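Local coordinates for protein diguanylate cyclase with PAS/PAC sensor (Marinobacter aquaeolei, PDB 3H9W) that probably makes cyclic di-GMP from two GTP molecules through a GGDEF domain, this chain being its N-terminal PAS sensor domain, at residues K3-K8 and P21-L26; Q12-E17 and K35-W40; Q49-N54 and H66-R71; I82-H87 and G101-I106. All coordinates share one frame; numbering follows the deposited sequence.

Contact 1: residues K3-K8 and P21-L26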
# COMPACT_ATOMS: atom_id res chain seq x y z
N LYS A 3 -5.67 -7.11 7.12
CA LYS A 3 -6.56 -5.97 7.49
C LYS A 3 -6.51 -4.90 6.41
O LYS A 3 -7.51 -4.24 6.14
CB LYS A 3 -6.12 -5.37 8.84
CG LYS A 3 -4.70 -4.81 8.86
CD LYS A 3 -4.70 -3.30 9.10
CE LYS A 3 -3.28 -2.74 9.18
NZ LYS A 3 -2.54 -2.85 7.89
N ALA A 4 -5.34 -4.72 5.81
CA ALA A 4 -5.17 -3.73 4.74
C ALA A 4 -6.09 -4.11 3.59
O ALA A 4 -6.31 -5.28 3.31
CB ALA A 4 -3.73 -3.71 4.27
N ILE A 5 -6.65 -3.10 2.92
CA ILE A 5 -7.55 -3.34 1.81
C ILE A 5 -6.90 -2.88 0.52
O ILE A 5 -6.72 -1.68 0.31
CB ILE A 5 -8.87 -2.57 1.99
CG1 ILE A 5 -9.51 -2.95 3.33
CG2 ILE A 5 -9.81 -2.89 0.85
CD1 ILE A 5 -10.58 -1.99 3.79
N PRO A 6 -6.53 -3.82 -0.35
CA PRO A 6 -5.90 -3.48 -1.62
C PRO A 6 -6.94 -3.00 -2.63
O PRO A 6 -8.09 -3.43 -2.59
CB PRO A 6 -5.25 -4.80 -2.04
CG PRO A 6 -6.24 -5.81 -1.54
CD PRO A 6 -6.58 -5.29 -0.16
N TRP A 7 -6.53 -2.10 -3.51
CA TRP A 7 -7.42 -1.59 -4.54
C TRP A 7 -6.62 -0.99 -5.69
O TRP A 7 -5.43 -0.68 -5.54
CB TRP A 7 -8.37 -0.52 -3.97
CG TRP A 7 -7.66 0.65 -3.39
CD1 TRP A 7 -7.30 0.83 -2.08
CD2 TRP A 7 -7.14 1.78 -4.10
NE1 TRP A 7 -6.59 2.00 -1.94
CE2 TRP A 7 -6.48 2.60 -3.17
CE3 TRP A 7 -7.18 2.17 -5.45
CZ2 TRP A 7 -5.86 3.79 -3.53
CZ3 TRP A 7 -6.56 3.36 -5.81
CH2 TRP A 7 -5.91 4.16 -4.85
N LYS A 8 -7.28 -0.83 -6.83
CA LYS A 8 -6.67 -0.26 -8.02
C LYS A 8 -7.76 0.44 -8.80
O LYS A 8 -8.90 -0.04 -8.87
CB LYS A 8 -6.05 -1.35 -8.90
CG LYS A 8 -5.38 -0.80 -10.16
CD LYS A 8 -4.87 -1.91 -11.05
CE LYS A 8 -4.12 -1.36 -12.26
NZ LYS A 8 -3.61 -2.45 -13.13
N PRO A 21 -11.94 -7.86 -0.52
CA PRO A 21 -13.20 -8.17 0.15
C PRO A 21 -13.28 -7.63 1.57
O PRO A 21 -14.36 -7.49 2.12
CB PRO A 21 -13.25 -9.70 0.09
CG PRO A 21 -11.79 -10.09 0.11
CD PRO A 21 -11.19 -9.08 -0.84
N GLN A 22 -12.13 -7.31 2.16
CA GLN A 22 -12.11 -6.78 3.52
C GLN A 22 -12.85 -5.44 3.59
O GLN A 22 -13.21 -4.98 4.68
CB GLN A 22 -10.66 -6.58 3.99
CG GLN A 22 -9.73 -7.77 3.72
CD GLN A 22 -8.88 -7.60 2.47
OE1 GLN A 22 -9.39 -7.44 1.36
NE2 GLN A 22 -7.56 -7.64 2.65
N ILE A 23 -13.07 -4.80 2.44
CA ILE A 23 -13.76 -3.51 2.41
C ILE A 23 -15.20 -3.66 2.88
O ILE A 23 -15.81 -2.72 3.39
CB ILE A 23 -13.74 -2.89 0.98
CG1 ILE A 23 -14.20 -1.42 1.03
CG2 ILE A 23 -14.65 -3.67 0.06
CD1 ILE A 23 -13.27 -0.49 1.82
N GLU A 24 -15.75 -4.86 2.71
CA GLU A 24 -17.13 -5.13 3.11
C GLU A 24 -17.22 -5.30 4.62
O GLU A 24 -18.12 -4.75 5.27
CB GLU A 24 -17.64 -6.39 2.39
CG GLU A 24 -19.15 -6.57 2.47
CD GLU A 24 -19.65 -7.70 1.61
OE1 GLU A 24 -19.20 -7.80 0.44
OE2 GLU A 24 -20.49 -8.49 2.08
N ALA A 25 -16.28 -6.04 5.20
CA ALA A 25 -16.28 -6.23 6.64
C ALA A 25 -16.05 -4.89 7.33
O ALA A 25 -16.64 -4.61 8.37
CB ALA A 25 -15.20 -7.22 7.05
N LEU A 26 -15.18 -4.07 6.75
CA LEU A 26 -14.86 -2.77 7.33
C LEU A 26 -15.95 -1.71 7.16
O LEU A 26 -16.37 -1.08 8.13
CB LEU A 26 -13.55 -2.23 6.74
CG LEU A 26 -13.08 -0.88 7.32
CD1 LEU A 26 -12.76 -1.07 8.80
CD2 LEU A 26 -11.86 -0.37 6.58

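Contact 2: residues Q12-E17 and K35-W40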
# COMPACT_ATOMS: atom_id res chain seq x y z
N GLN A 12 -8.17 6.18 -16.77
CA GLN A 12 -9.00 6.62 -17.89
C GLN A 12 -10.49 6.62 -17.59
O GLN A 12 -11.18 7.60 -17.84
CB GLN A 12 -8.72 5.75 -19.11
CG GLN A 12 -9.13 6.39 -20.43
CD GLN A 12 -8.54 7.77 -20.60
OE1 GLN A 12 -7.33 7.96 -20.46
NE2 GLN A 12 -9.39 8.75 -20.90
N THR A 13 -10.99 5.51 -17.05
CA THR A 13 -12.41 5.38 -16.73
C THR A 13 -12.72 5.77 -15.29
O THR A 13 -13.88 5.99 -14.93
CB THR A 13 -12.88 3.95 -16.95
OG1 THR A 13 -12.20 3.08 -16.03
CG2 THR A 13 -12.58 3.50 -18.37
N MSE A 14 -11.68 5.85 -14.46
CA MSE A 14 -11.83 6.18 -13.05
C MSE A 14 -12.70 5.14 -12.36
O MSE A 14 -13.42 5.44 -11.41
CB MSE A 14 -12.45 7.57 -12.87
CG MSE A 14 -11.53 8.71 -13.29
SE MSE A 14 -9.81 8.69 -12.39
CE MSE A 14 -10.29 9.70 -10.81
N ALA A 15 -12.62 3.90 -12.83
CA ALA A 15 -13.39 2.82 -12.24
C ALA A 15 -12.46 1.89 -11.47
O ALA A 15 -11.27 1.78 -11.78
CB ALA A 15 -14.11 2.04 -13.33
N PHE A 16 -13.00 1.22 -10.46
CA PHE A 16 -12.22 0.29 -9.66
C PHE A 16 -11.97 -0.99 -10.44
O PHE A 16 -12.91 -1.62 -10.93
CB PHE A 16 -12.95 -0.05 -8.36
CG PHE A 16 -12.69 0.91 -7.24
CD1 PHE A 16 -11.51 0.84 -6.50
CD2 PHE A 16 -13.62 1.89 -6.91
CE1 PHE A 16 -11.26 1.73 -5.46
CE2 PHE A 16 -13.38 2.79 -5.87
CZ PHE A 16 -12.20 2.71 -5.15
N GLU A 17 -10.70 -1.36 -10.57
CA GLU A 17 -10.32 -2.59 -11.27
C GLU A 17 -10.59 -3.72 -10.28
O GLU A 17 -11.07 -4.80 -10.64
CB GLU A 17 -8.84 -2.53 -11.65
CG GLU A 17 -8.45 -3.39 -12.83
CD GLU A 17 -7.99 -2.56 -14.02
OE1 GLU A 17 -8.80 -1.77 -14.55
OE2 GLU A 17 -6.81 -2.69 -14.42
N LYS A 35 -17.83 0.52 -7.46
CA LYS A 35 -17.66 0.60 -8.91
C LYS A 35 -16.68 1.65 -9.42
O LYS A 35 -15.91 1.38 -10.35
CB LYS A 35 -19.03 0.82 -9.57
CG LYS A 35 -19.98 -0.36 -9.45
CD LYS A 35 -19.52 -1.51 -10.32
CE LYS A 35 -20.48 -2.68 -10.25
NZ LYS A 35 -19.98 -3.85 -11.03
N SER A 36 -16.70 2.84 -8.84
CA SER A 36 -15.80 3.90 -9.28
C SER A 36 -15.43 4.88 -8.18
O SER A 36 -15.89 4.78 -7.04
CB SER A 36 -16.43 4.71 -10.42
OG SER A 36 -17.46 5.55 -9.93
N VAL A 37 -14.60 5.85 -8.55
CA VAL A 37 -14.15 6.88 -7.62
C VAL A 37 -15.34 7.62 -7.02
O VAL A 37 -15.29 8.09 -5.88
CB VAL A 37 -13.23 7.89 -8.33
CG1 VAL A 37 -11.95 7.19 -8.76
CG2 VAL A 37 -13.94 8.48 -9.54
N GLU A 38 -16.42 7.71 -7.78
CA GLU A 38 -17.63 8.39 -7.32
C GLU A 38 -18.15 7.72 -6.06
O GLU A 38 -18.63 8.39 -5.14
CB GLU A 38 -18.69 8.35 -8.42
CG GLU A 38 -19.92 9.21 -8.15
CD GLU A 38 -20.90 9.22 -9.32
OE1 GLU A 38 -21.54 8.18 -9.59
OE2 GLU A 38 -21.01 10.28 -9.98
N ASP A 39 -18.07 6.39 -6.01
CA ASP A 39 -18.53 5.65 -4.84
C ASP A 39 -17.64 5.96 -3.64
O ASP A 39 -18.11 6.13 -2.52
CB ASP A 39 -18.50 4.14 -5.12
CG ASP A 39 -19.45 3.74 -6.25
OD1 ASP A 39 -20.65 4.04 -6.14
OD2 ASP A 39 -18.98 3.13 -7.23
N TRP A 40 -16.34 6.02 -3.90
CA TRP A 40 -15.35 6.33 -2.87
C TRP A 40 -15.60 7.73 -2.32
O TRP A 40 -15.58 7.95 -1.10
CB TRP A 40 -13.96 6.24 -3.50
CG TRP A 40 -12.85 6.80 -2.68
CD1 TRP A 40 -12.26 6.24 -1.58
CD2 TRP A 40 -12.17 8.04 -2.90
NE1 TRP A 40 -11.25 7.05 -1.11
CE2 TRP A 40 -11.18 8.17 -1.90
CE3 TRP A 40 -12.31 9.06 -3.85
CZ2 TRP A 40 -10.33 9.27 -1.83
CZ3 TRP A 40 -11.46 10.16 -3.78
CH2 TRP A 40 -10.48 10.26 -2.77
O HOH W 1 -15.74 -1.03 -11.43

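Contact 3: residues Q49-N54 and H66-R71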
# COMPACT_ATOMS: atom_id res chain seq x y z
N GLN A 49 -15.09 15.23 2.45
CA GLN A 49 -15.31 15.29 1.01
C GLN A 49 -14.88 16.67 0.56
O GLN A 49 -14.49 16.86 -0.58
CB GLN A 49 -16.80 15.09 0.69
CG GLN A 49 -17.40 13.79 1.19
CD GLN A 49 -18.90 13.75 0.98
OE1 GLN A 49 -19.62 14.66 1.40
NE2 GLN A 49 -19.38 12.70 0.32
N GLU A 50 -14.95 17.63 1.48
CA GLU A 50 -14.59 19.03 1.22
C GLU A 50 -13.12 19.27 0.86
O GLU A 50 -12.77 20.37 0.42
CB GLU A 50 -14.95 19.89 2.44
CG GLU A 50 -16.39 20.41 2.43
CD GLU A 50 -16.78 21.11 3.73
OE1 GLU A 50 -15.96 21.86 4.30
OE2 GLU A 50 -17.94 20.92 4.18
N TRP A 51 -12.26 18.27 1.04
CA TRP A 51 -10.85 18.46 0.73
C TRP A 51 -10.14 17.25 0.15
O TRP A 51 -9.25 17.39 -0.69
CB TRP A 51 -10.10 18.93 1.98
CG TRP A 51 -9.90 17.87 3.03
CD1 TRP A 51 -10.71 17.58 4.09
CD2 TRP A 51 -8.80 16.96 3.11
NE1 TRP A 51 -10.18 16.55 4.83
CE2 TRP A 51 -9.00 16.15 4.25
CE3 TRP A 51 -7.65 16.75 2.33
CZ2 TRP A 51 -8.11 15.14 4.63
CZ3 TRP A 51 -6.76 15.75 2.71
CH2 TRP A 51 -6.99 14.96 3.85
N VAL A 52 -10.53 16.06 0.59
CA VAL A 52 -9.89 14.83 0.13
C VAL A 52 -9.98 14.61 -1.37
O VAL A 52 -8.99 14.27 -2.02
CB VAL A 52 -10.49 13.60 0.86
CG1 VAL A 52 -9.92 12.31 0.27
CG2 VAL A 52 -10.19 13.68 2.35
N VAL A 53 -11.17 14.79 -1.93
CA VAL A 53 -11.35 14.60 -3.36
C VAL A 53 -10.44 15.52 -4.17
O VAL A 53 -9.71 15.06 -5.04
CB VAL A 53 -12.83 14.84 -3.75
CG1 VAL A 53 -13.03 14.57 -5.24
CG2 VAL A 53 -13.73 13.93 -2.93
N ASN A 54 -10.46 16.81 -3.86
CA ASN A 54 -9.62 17.76 -4.59
C ASN A 54 -8.13 17.47 -4.43
O ASN A 54 -7.36 17.56 -5.39
CB ASN A 54 -9.90 19.20 -4.14
CG ASN A 54 -11.31 19.65 -4.48
OD1 ASN A 54 -11.82 19.35 -5.56
ND2 ASN A 54 -11.93 20.40 -3.57
N HIS A 66 0.52 9.93 -2.95
CA HIS A 66 -0.03 10.69 -1.84
C HIS A 66 -0.81 9.78 -0.91
O HIS A 66 -0.99 8.60 -1.18
CB HIS A 66 -0.95 11.79 -2.38
CG HIS A 66 -1.97 11.28 -3.35
ND1 HIS A 66 -1.64 10.91 -4.64
CD2 HIS A 66 -3.29 11.04 -3.21
CE1 HIS A 66 -2.72 10.45 -5.25
NE2 HIS A 66 -3.74 10.52 -4.40
N GLU A 67 -1.26 10.36 0.20
CA GLU A 67 -2.06 9.62 1.18
C GLU A 67 -2.95 10.63 1.89
O GLU A 67 -2.60 11.80 1.99
CB GLU A 67 -1.15 8.91 2.19
CG GLU A 67 -0.42 9.84 3.13
CD GLU A 67 0.33 9.09 4.22
OE1 GLU A 67 1.28 8.36 3.88
OE2 GLU A 67 -0.03 9.23 5.41
N ALA A 68 -4.10 10.17 2.36
CA ALA A 68 -5.04 11.03 3.07
C ALA A 68 -5.76 10.27 4.16
O ALA A 68 -6.06 9.08 4.02
CB ALA A 68 -6.07 11.61 2.08
N ASP A 69 -6.04 10.96 5.26
CA ASP A 69 -6.75 10.38 6.39
C ASP A 69 -8.14 11.01 6.39
O ASP A 69 -8.27 12.23 6.33
CB ASP A 69 -6.05 10.73 7.71
CG ASP A 69 -4.74 9.99 7.89
OD1 ASP A 69 -4.22 9.42 6.90
OD2 ASP A 69 -4.22 9.99 9.03
N TYR A 70 -9.17 10.18 6.45
CA TYR A 70 -10.53 10.69 6.47
C TYR A 70 -11.50 9.71 7.09
O TYR A 70 -11.18 8.53 7.33
CB TYR A 70 -10.99 11.04 5.04
CG TYR A 70 -10.88 9.87 4.09
CD1 TYR A 70 -9.73 9.67 3.32
CD2 TYR A 70 -11.90 8.92 4.02
CE1 TYR A 70 -9.60 8.55 2.51
CE2 TYR A 70 -11.77 7.80 3.20
CZ TYR A 70 -10.62 7.62 2.45
OH TYR A 70 -10.47 6.49 1.68
N ARG A 71 -12.71 10.21 7.35
CA ARG A 71 -13.77 9.41 7.93
C ARG A 71 -14.59 8.81 6.79
O ARG A 71 -15.25 9.54 6.04
CB ARG A 71 -14.64 10.29 8.83
CG ARG A 71 -13.93 10.73 10.10
CD ARG A 71 -14.41 12.08 10.61
NE ARG A 71 -13.98 13.18 9.75
CZ ARG A 71 -14.24 14.46 10.00
NH1 ARG A 71 -14.93 14.80 11.08
NH2 ARG A 71 -13.83 15.41 9.16

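Contact 4: residues I82-H87 and G101-I106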
# COMPACT_ATOMS: atom_id res chain seq x y z
N ILE A 82 -10.15 6.11 8.10
CA ILE A 82 -9.35 5.38 7.15
C ILE A 82 -8.19 6.20 6.59
O ILE A 82 -8.28 7.42 6.48
CB ILE A 82 -10.25 4.89 5.97
CG1 ILE A 82 -11.03 3.65 6.41
CG2 ILE A 82 -9.40 4.61 4.72
CD1 ILE A 82 -11.83 2.99 5.32
N ARG A 83 -7.10 5.51 6.27
CA ARG A 83 -5.94 6.13 5.66
C ARG A 83 -5.87 5.49 4.29
O ARG A 83 -5.79 4.26 4.18
CB ARG A 83 -4.65 5.83 6.44
CG ARG A 83 -3.36 6.30 5.73
CD ARG A 83 -2.18 6.36 6.71
NE ARG A 83 -2.49 7.29 7.79
CZ ARG A 83 -2.31 7.06 9.08
NH1 ARG A 83 -1.79 5.91 9.49
NH2 ARG A 83 -2.69 7.97 9.96
N ASP A 84 -5.92 6.31 3.25
CA ASP A 84 -5.85 5.81 1.88
C ASP A 84 -4.45 6.20 1.40
O ASP A 84 -4.06 7.36 1.47
CB ASP A 84 -6.95 6.49 1.05
CG ASP A 84 -7.15 5.85 -0.30
OD1 ASP A 84 -6.57 4.78 -0.57
OD2 ASP A 84 -7.92 6.42 -1.11
N VAL A 85 -3.69 5.20 0.94
CA VAL A 85 -2.33 5.40 0.45
C VAL A 85 -2.32 5.07 -1.02
O VAL A 85 -2.70 3.97 -1.42
CB VAL A 85 -1.33 4.49 1.18
CG1 VAL A 85 0.09 4.76 0.68
CG2 VAL A 85 -1.41 4.74 2.68
N VAL A 86 -1.85 6.03 -1.82
CA VAL A 86 -1.88 5.90 -3.27
C VAL A 86 -0.56 6.01 -4.02
O VAL A 86 0.20 6.96 -3.82
CB VAL A 86 -2.82 6.96 -3.88
CG1 VAL A 86 -3.00 6.70 -5.37
CG2 VAL A 86 -4.16 6.94 -3.16
N HIS A 87 -0.33 5.05 -4.89
CA HIS A 87 0.85 5.06 -5.75
C HIS A 87 0.31 5.31 -7.15
O HIS A 87 -0.65 4.66 -7.57
CB HIS A 87 1.57 3.72 -5.72
CG HIS A 87 2.66 3.62 -6.74
ND1 HIS A 87 2.65 2.69 -7.75
CD2 HIS A 87 3.77 4.37 -6.93
CE1 HIS A 87 3.71 2.88 -8.53
NE2 HIS A 87 4.40 3.89 -8.05
N GLY A 101 -3.17 1.05 -4.54
CA GLY A 101 -2.81 1.30 -3.16
C GLY A 101 -3.55 0.45 -2.16
O GLY A 101 -4.04 -0.63 -2.48
N PHE A 102 -3.64 0.96 -0.94
CA PHE A 102 -4.31 0.26 0.14
C PHE A 102 -5.11 1.24 0.99
O PHE A 102 -4.75 2.40 1.11
CB PHE A 102 -3.29 -0.40 1.08
CG PHE A 102 -2.53 -1.55 0.48
CD1 PHE A 102 -3.09 -2.81 0.43
CD2 PHE A 102 -1.23 -1.37 0.01
CE1 PHE A 102 -2.36 -3.90 -0.08
CE2 PHE A 102 -0.50 -2.45 -0.50
CZ PHE A 102 -1.07 -3.71 -0.54
N MSE A 103 -6.18 0.73 1.59
CA MSE A 103 -6.98 1.51 2.52
C MSE A 103 -6.74 0.81 3.85
O MSE A 103 -6.77 -0.42 3.92
CB MSE A 103 -8.47 1.47 2.16
CG MSE A 103 -8.88 2.53 1.17
SE MSE A 103 -10.62 2.14 0.44
CE MSE A 103 -10.33 2.90 -1.31
N PHE A 104 -6.51 1.60 4.89
CA PHE A 104 -6.23 1.07 6.22
C PHE A 104 -7.19 1.62 7.25
O PHE A 104 -7.49 2.82 7.25
CB PHE A 104 -4.82 1.47 6.65
CG PHE A 104 -3.73 0.95 5.75
CD1 PHE A 104 -3.24 -0.34 5.91
CD2 PHE A 104 -3.18 1.77 4.77
CE1 PHE A 104 -2.22 -0.81 5.09
CE2 PHE A 104 -2.15 1.30 3.95
CZ PHE A 104 -1.67 0.01 4.11
N ASP A 105 -7.65 0.75 8.15
CA ASP A 105 -8.54 1.15 9.23
C ASP A 105 -7.60 1.77 10.27
O ASP A 105 -6.71 1.08 10.79
CB ASP A 105 -9.23 -0.09 9.81
CG ASP A 105 -10.00 0.19 11.09
OD1 ASP A 105 -10.04 1.35 11.55
OD2 ASP A 105 -10.59 -0.78 11.64
N ILE A 106 -7.76 3.06 10.56
CA ILE A 106 -6.90 3.70 11.55
C ILE A 106 -7.70 4.16 12.76
O ILE A 106 -7.39 5.18 13.38
CB ILE A 106 -6.12 4.90 10.97
CG1 ILE A 106 -7.07 5.93 10.36
CG2 ILE A 106 -5.14 4.40 9.92
CD1 ILE A 106 -6.37 7.24 10.03

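Contact 1: residues K3-K8 and P21-L26
A4 meets Q22 through its carbonyl: A4 O lies 2.8 Å from Q22 NE2, but the angle at the amide is poor and the pair does not count as a hydrogen bond. The glutamine reaches it because its chain is bent at the second torsion (chi2 99°), which folds the amide back toward the start of the strand. Its other end, OE1, is buried here and finds no polar partner in the model. I5 has the largest share of the contact. Its CG2 stands anti to the backbone N and meets I23 CB, while CG1, beside the backbone N, runs past the glutamine in the opposite direction, with I5 CG1 3.9 Å from Q22 CB. The chain then ends in CD1 between two residues one helical turn apart: I5 CD1 is 3.7 Å from I23 CD1 and 3.5 Å from L26 CD2, the latter tight for two methyl groups. With only an alanine at I5, a gap would probably open between strand and helix, I23 and L26 losing the methyl on which both pack. P6 CD comes 3.8 Å from Q22 NE2, the two side chains crossing at about a right angle. The axes of strand 5-8 and helix 22-26 pass 9.2 Å apart, their directions 121° from each other, so the short helix of this PAS fold runs slantwise to the strand. L26 also touches V80 and I82 of strand 79-90, I23 packs on W34, and P6 pairs its backbone with G20, while K3 reaches E67 of the second subunit in a salt bridge.

Contact 2: residues Q12-E17 and K35-W40
K35 and F16 meet through their backbones: F16 N donates to K35 O over 2.9 Å, approaching from above the carbonyl plane, 42° out of it. A water molecule gives hydrogen bonds to the same K35 O and to F16 O, beside the first bond. S36 comes next, its CA 4.0 Å from A15 CA in a single beta bridge. Its carbonyl lies near the plane of the F16 ring, at the edge, with S36 O 3.4 Å from F16 CE2. S36 is also the N-cap of helix 37-40: its OG accepts from E38 N, and in return S36 N gives to D39 OD2 at 2.8 Å. This reciprocal pair is a capping box, and K35 N gives D39 OD2 a second donor. In this PAS fold the bridge and cap thus set the start of helix 37-42 beside the beginning of edge strand 15-19. V37 N bonds to M14 O at 3.1 Å, nearly straight with an N-H...O angle of 165°. Both its methyls lie against that carbonyl oxygen and also take the selenomethionine: M14 bends at both chi2 (-56°) and chi3, which turns its end methyl back, M14 CE to V37 CG1 being 3.6 Å. Last comes W40, whose CB lies 4.2 Å from F16 CE2 at the ring edge, while its indole NE1 goes on to the hydroxyl of Y70.

Contact 3: residues Q49-N54 and H66-R71
The indole of W51 presents its edge to strand 66-71, and D69 O lies close to the ring plane there, 3.4 Å from W51 CZ2. One face of the same indole is covered from within its own segment by V52 CG2, 3.3 Å above the plane and over the ring centre. The methyl of A68 comes up obliquely to the far corner of the six-membered ring, with W51 CH2 3.9 Å from A68 CB. The tryptophan's CG sits between the backbone N and the carbonyl carbon (chi1 73°), which swings the ring across the helix, its end coming nearer the strand, and NE1 is held by D48. V52 points toward the strand and divides its two methyls. CG1, anti to the backbone N, reaches the ring of Y70 obliquely, V52 CG1 to Y70 CD1 being 4.0 Å, and V52 CG2 meets Y70 CB at 3.9 Å; the two side chains cross at about a right angle. A68 closes the set, its CB 4.3 Å from V52 CG1, so the helix rests on one small and one large residue of the same strand face. No hydrogen bond joins the two segments; apolar packing and the indole edge on D69 O hold them. Helix 49-54 and strand 66-71 run 157° to each other, nearly antiparallel, with 9.4 Å between their axes. The helix lies on an outer strand of the PAS sheet; the strand pairs on with 79-90, where D69 forms a salt bridge with R83, while V52 and Y70 also meet W40 of helix 37-42.

Contact 4: residues I82-H87 and G101-I106
R83 and F104 form a hydrogen-bonded antiparallel pair, R83 N to F104 O at 2.9 Å and F104 N to R83 O at 2.8 Å; V85 and F102 repeat it. On the face with R83, V85 and F104, the valine sends CG2 to the edge of the phenylalanine ring, V85 CG2 to F104 CE2 being 3.7 Å. R83 starts out extended, CG opposite the backbone N (chi1 172°), then bends at chi3, turning its guanidinium back over I106. I106 CG2 lies 3.7 Å above one face of that group, toward its rim, while CG1 leans on the backbone of I82 and CD1 reaches that backbone and R83 NH2. Replacing I106 by a glycine would probably strip that face of its hydrocarbon cover and leave the guanidinium freer to turn. On the other face D84 and M103 lie side by side, pointing the same way, D84 OD1 3.7 Å from M103 CG; I82 and M103 cross at a slant, I82 CG2 4.1 Å from M103 CG. Main-chain bonds fix the hairpin's register, and the arginine, steadied by isoleucine, is set to form its salt bridges with D69 and E109.

All four contacts reach one antiparallel sheet, ordered 15-19, 5-10, 96-105, 79-90, 66-73, the core of this PAS domain. Contact 4 is its central hairpin, about 10 Å from contact 1 and 11 Å from contact 3 (centre to centre), and bonds to both: I5 O with M103 N, and Y70 O with I82 N. Contacts 1 and 2 alternate along the chain, their centres about 15 Å apart; contact 3 follows, then contact 4. Contacts 1 and 3 lie on opposite sides of the chain's centre, about 18 Å apart, centre to centre. W40 ties contact 2 to contact 3 through Y70. Contacts 1, 3 and 4 also touch the second subunit, so the sheet takes part in the dimer.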